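PDB 3VA7: KLLA0E08119p from Kluyveromyces lactis, which probably carboxylates urea in a biotin- and ATP-dependent reaction and, as the whole multifunctional protein, hydrolyses the resulting urea-1-carboxylate to ammonium and carbon dioxide. Local coordinates for residues Pro493-Tyr498 with Pro504-Met509. Residues are numbered along the deposited sequence; the frame is centred on the assembly and turned at random.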
ATOM      1  N   PRO A 493     -16.243  -1.081 -11.171  1.00 26.05           N
ATOM      2  CA  PRO A 493     -16.300  -2.384 -10.501  1.00 26.08           C
ATOM      3  C   PRO A 493     -15.147  -2.711  -9.552  1.00 26.60           C
ATOM      4  O   PRO A 493     -15.218  -3.716  -8.842  1.00 27.59           O
ATOM      5  CB  PRO A 493     -16.314  -3.382 -11.657  1.00 25.47           C
ATOM      6  CG  PRO A 493     -15.670  -2.632 -12.816  1.00 24.39           C
ATOM      7  CD  PRO A 493     -15.826  -1.210 -12.596  1.00 25.63           C
ATOM      8  N   GLY A 494     -14.125  -1.873  -9.493  1.00 26.98           N
ATOM      9  CA  GLY A 494     -13.004  -2.113  -8.554  1.00 26.49           C
ATOM     10  C   GLY A 494     -11.774  -2.616  -9.297  1.00 26.71           C
ATOM     11  O   GLY A 494     -11.579  -2.341 -10.497  1.00 25.14           O
ATOM     12  N   ARG A 495     -10.942  -3.367  -8.585  1.00 26.72           N
ATOM     13  CA  ARG A 495      -9.643  -3.775  -9.111  1.00 25.83           C
ATOM     14  C   ARG A 495      -9.889  -5.059  -9.822  1.00 25.38           C
ATOM     15  O   ARG A 495      -9.590  -6.127  -9.290  1.00 25.73           O
ATOM     16  CB  ARG A 495      -8.642  -3.971  -7.949  1.00 26.74           C
ATOM     17  CG  ARG A 495      -7.183  -4.112  -8.349  1.00 24.77           C
ATOM     18  CD  ARG A 495      -6.259  -3.678  -7.235  1.00 21.06           C
ATOM     19  NE  ARG A 495      -6.106  -2.237  -7.171  1.00 20.73           N
ATOM     20  CZ  ARG A 495      -6.548  -1.484  -6.154  1.00 22.27           C
ATOM     21  NH1 ARG A 495      -7.160  -2.040  -5.113  1.00 16.94           N
ATOM     22  NH2 ARG A 495      -6.399  -0.157  -6.187  1.00 19.08           N
ATOM     23  N   THR A 496     -10.462  -4.988 -11.017  1.00 24.62           N
ATOM     24  CA  THR A 496     -10.769  -6.242 -11.739  1.00 24.63           C
ATOM     25  C   THR A 496      -9.561  -6.566 -12.610  1.00 23.49           C
ATOM     26  O   THR A 496      -8.743  -5.689 -12.865  1.00 21.85           O
ATOM     27  CB  THR A 496     -12.040  -6.126 -12.650  1.00 25.44           C
ATOM     28  OG1 THR A 496     -11.800  -5.114 -13.635  1.00 26.78           O
ATOM     29  CG2 THR A 496     -13.286  -5.734 -11.863  1.00 24.11           C
ATOM     30  N   GLY A 497      -9.456  -7.824 -13.039  1.00 22.95           N
ATOM     31  CA  GLY A 497      -8.431  -8.217 -13.985  1.00 22.47           C
ATOM     32  C   GLY A 497      -7.448  -9.234 -13.442  1.00 23.23           C
ATOM     33  O   GLY A 497      -6.632  -9.760 -14.194  1.00 22.46           O
ATOM     34  N   TYR A 498      -7.522  -9.507 -12.127  1.00 23.19           N
ATOM     35  CA  TYR A 498      -6.429 -10.166 -11.419  1.00 22.33           C
ATOM     36  C   TYR A 498      -6.851 -11.174 -10.372  1.00 22.30           C
ATOM     37  O   TYR A 498      -6.062 -11.539  -9.530  1.00 24.09           O
ATOM     38  CB  TYR A 498      -5.506  -9.141 -10.780  1.00 21.80           C
ATOM     39  CG  TYR A 498      -4.965  -8.061 -11.674  1.00 21.76           C
ATOM     40  CD1 TYR A 498      -3.798  -8.232 -12.403  1.00 23.72           C
ATOM     41  CD2 TYR A 498      -5.588  -6.837 -11.751  1.00 24.85           C
ATOM     42  CE1 TYR A 498      -3.238  -7.182 -13.206  1.00 23.12           C
ATOM     43  CE2 TYR A 498      -5.070  -5.794 -12.546  1.00 24.67           C
ATOM     44  CZ  TYR A 498      -3.898  -5.971 -13.258  1.00 27.20           C
ATOM     45  OH  TYR A 498      -3.433  -4.912 -14.035  1.00 31.43           O
ATOM     46  N   PRO A 504      -7.992  -9.048  -4.993  1.00 22.91           N
ATOM     47  CA  PRO A 504      -9.423  -8.956  -5.022  1.00 22.31           C
ATOM     48  C   PRO A 504      -9.833  -7.658  -5.670  1.00 22.68           C
ATOM     49  O   PRO A 504      -8.977  -6.763  -5.876  1.00 22.68           O
ATOM     50  CB  PRO A 504      -9.812  -9.018  -3.541  1.00 21.97           C
ATOM     51  CG  PRO A 504      -8.698  -8.421  -2.830  1.00 22.01           C
ATOM     52  CD  PRO A 504      -7.476  -8.894  -3.622  1.00 23.27           C
ATOM     53  N   PRO A 505     -11.117  -7.570  -6.073  1.00 22.68           N
ATOM     54  CA  PRO A 505     -11.577  -6.352  -6.701  1.00 22.94           C
ATOM     55  C   PRO A 505     -11.633  -5.193  -5.711  1.00 22.23           C
ATOM     56  O   PRO A 505     -11.473  -4.048  -6.112  1.00 21.86           O
ATOM     57  CB  PRO A 505     -13.005  -6.712  -7.165  1.00 22.37           C
ATOM     58  CG  PRO A 505     -13.388  -7.833  -6.338  1.00 22.18           C
ATOM     59  CD  PRO A 505     -12.159  -8.609  -6.110  1.00 22.56           C
ATOM     60  N   SER A 506     -11.890  -5.491  -4.450  1.00 22.05           N
ATOM     61  CA  SER A 506     -12.145  -4.417  -3.496  1.00 23.72           C
ATOM     62  C   SER A 506     -13.356  -3.617  -3.981  1.00 23.88           C
ATOM     63  O   SER A 506     -14.302  -4.198  -4.368  1.00 25.37           O
ATOM     64  CB  SER A 506     -10.882  -3.546  -3.290  1.00 22.66           C
ATOM     65  OG  SER A 506      -9.958  -4.289  -2.525  1.00 22.39           O
ATOM     66  N   GLY A 507     -13.320  -2.304  -4.022  1.00 24.97           N
ATOM     67  CA  GLY A 507     -14.510  -1.574  -4.354  1.00 26.42           C
ATOM     68  C   GLY A 507     -15.526  -1.695  -3.242  1.00 27.58           C
ATOM     69  O   GLY A 507     -15.230  -2.295  -2.188  1.00 28.07           O
ATOM     70  N   PRO A 508     -16.735  -1.155  -3.468  1.00 27.97           N
ATOM     71  CA  PRO A 508     -17.761  -1.129  -2.425  1.00 28.36           C
ATOM     72  C   PRO A 508     -18.297  -2.509  -2.173  1.00 29.93           C
ATOM     73  O   PRO A 508     -18.534  -3.333  -3.087  1.00 29.58           O
ATOM     74  CB  PRO A 508     -18.890  -0.325  -3.040  1.00 28.51           C
ATOM     75  CG  PRO A 508     -18.722  -0.557  -4.546  1.00 28.74           C
ATOM     76  CD  PRO A 508     -17.237  -0.717  -4.784  1.00 28.03           C
ATOM     77  N   MET A 509     -18.529  -2.734  -0.905  1.00 31.15           N
ATOM     78  CA  MET A 509     -19.114  -3.945  -0.413  1.00 31.32           C
ATOM     79  C   MET A 509     -20.609  -4.087  -0.752  1.00 31.12           C
ATOM     80  O   MET A 509     -21.128  -5.206  -0.795  1.00 31.13           O
ATOM     81  CB  MET A 509     -18.914  -3.858   1.084  1.00 31.96           C
ATOM     82  CG  MET A 509     -19.074  -5.101   1.779  1.00 32.99           C
ATOM     83  SD  MET A 509     -17.619  -6.092   1.626  1.00 35.56           S
ATOM     84  CE  MET A 509     -18.015  -7.147   3.063  1.00 30.26           C
TER
HETATM   85  O   HOH W   1      -7.916  -4.797  -4.440  1.00 18.12           O
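R495 and P505 are where two limbs of one long loop, between strand 488-490 and helix 511-520, come together. The backbone N of R495 donates to P505 O at 2.6 Å, nearly straight at 173°. Beside this bond, P505 CA lies 3.3 Å from R495 O in a CA-H...O contact, and G494, having no side chain, brings its CA to 3.5 Å from P505 O. R495, the centre of an inverse gamma turn, has CG anti to the backbone N (chi1 -168°) and CB against P504 O, and a bend at chi3 (-80°) carries the guanidinium alongside S506. There a water in the guanidinium plane accepts from R495 NH1 at 2.9 Å and donates to both P504 O and S506 OG. R495 NE and NH2 bind the carbonyls of Y601 and S606, respectively, while S506 OG also pairs with D749. The other flank is looser: exposed P493 has its O 4.1 Å from P505 CB, and its CB points away from segment 504-509. That segment is part of the carboxyltransferase region, with the side chain of P504 about 11 Å from the bound biotin group. With NE, NH1 and NH2 all hydrogen-bonded, the buried R495 guanidinium is fixed in its rotation, its positive charge probably offset by carbonyl dipoles and the water.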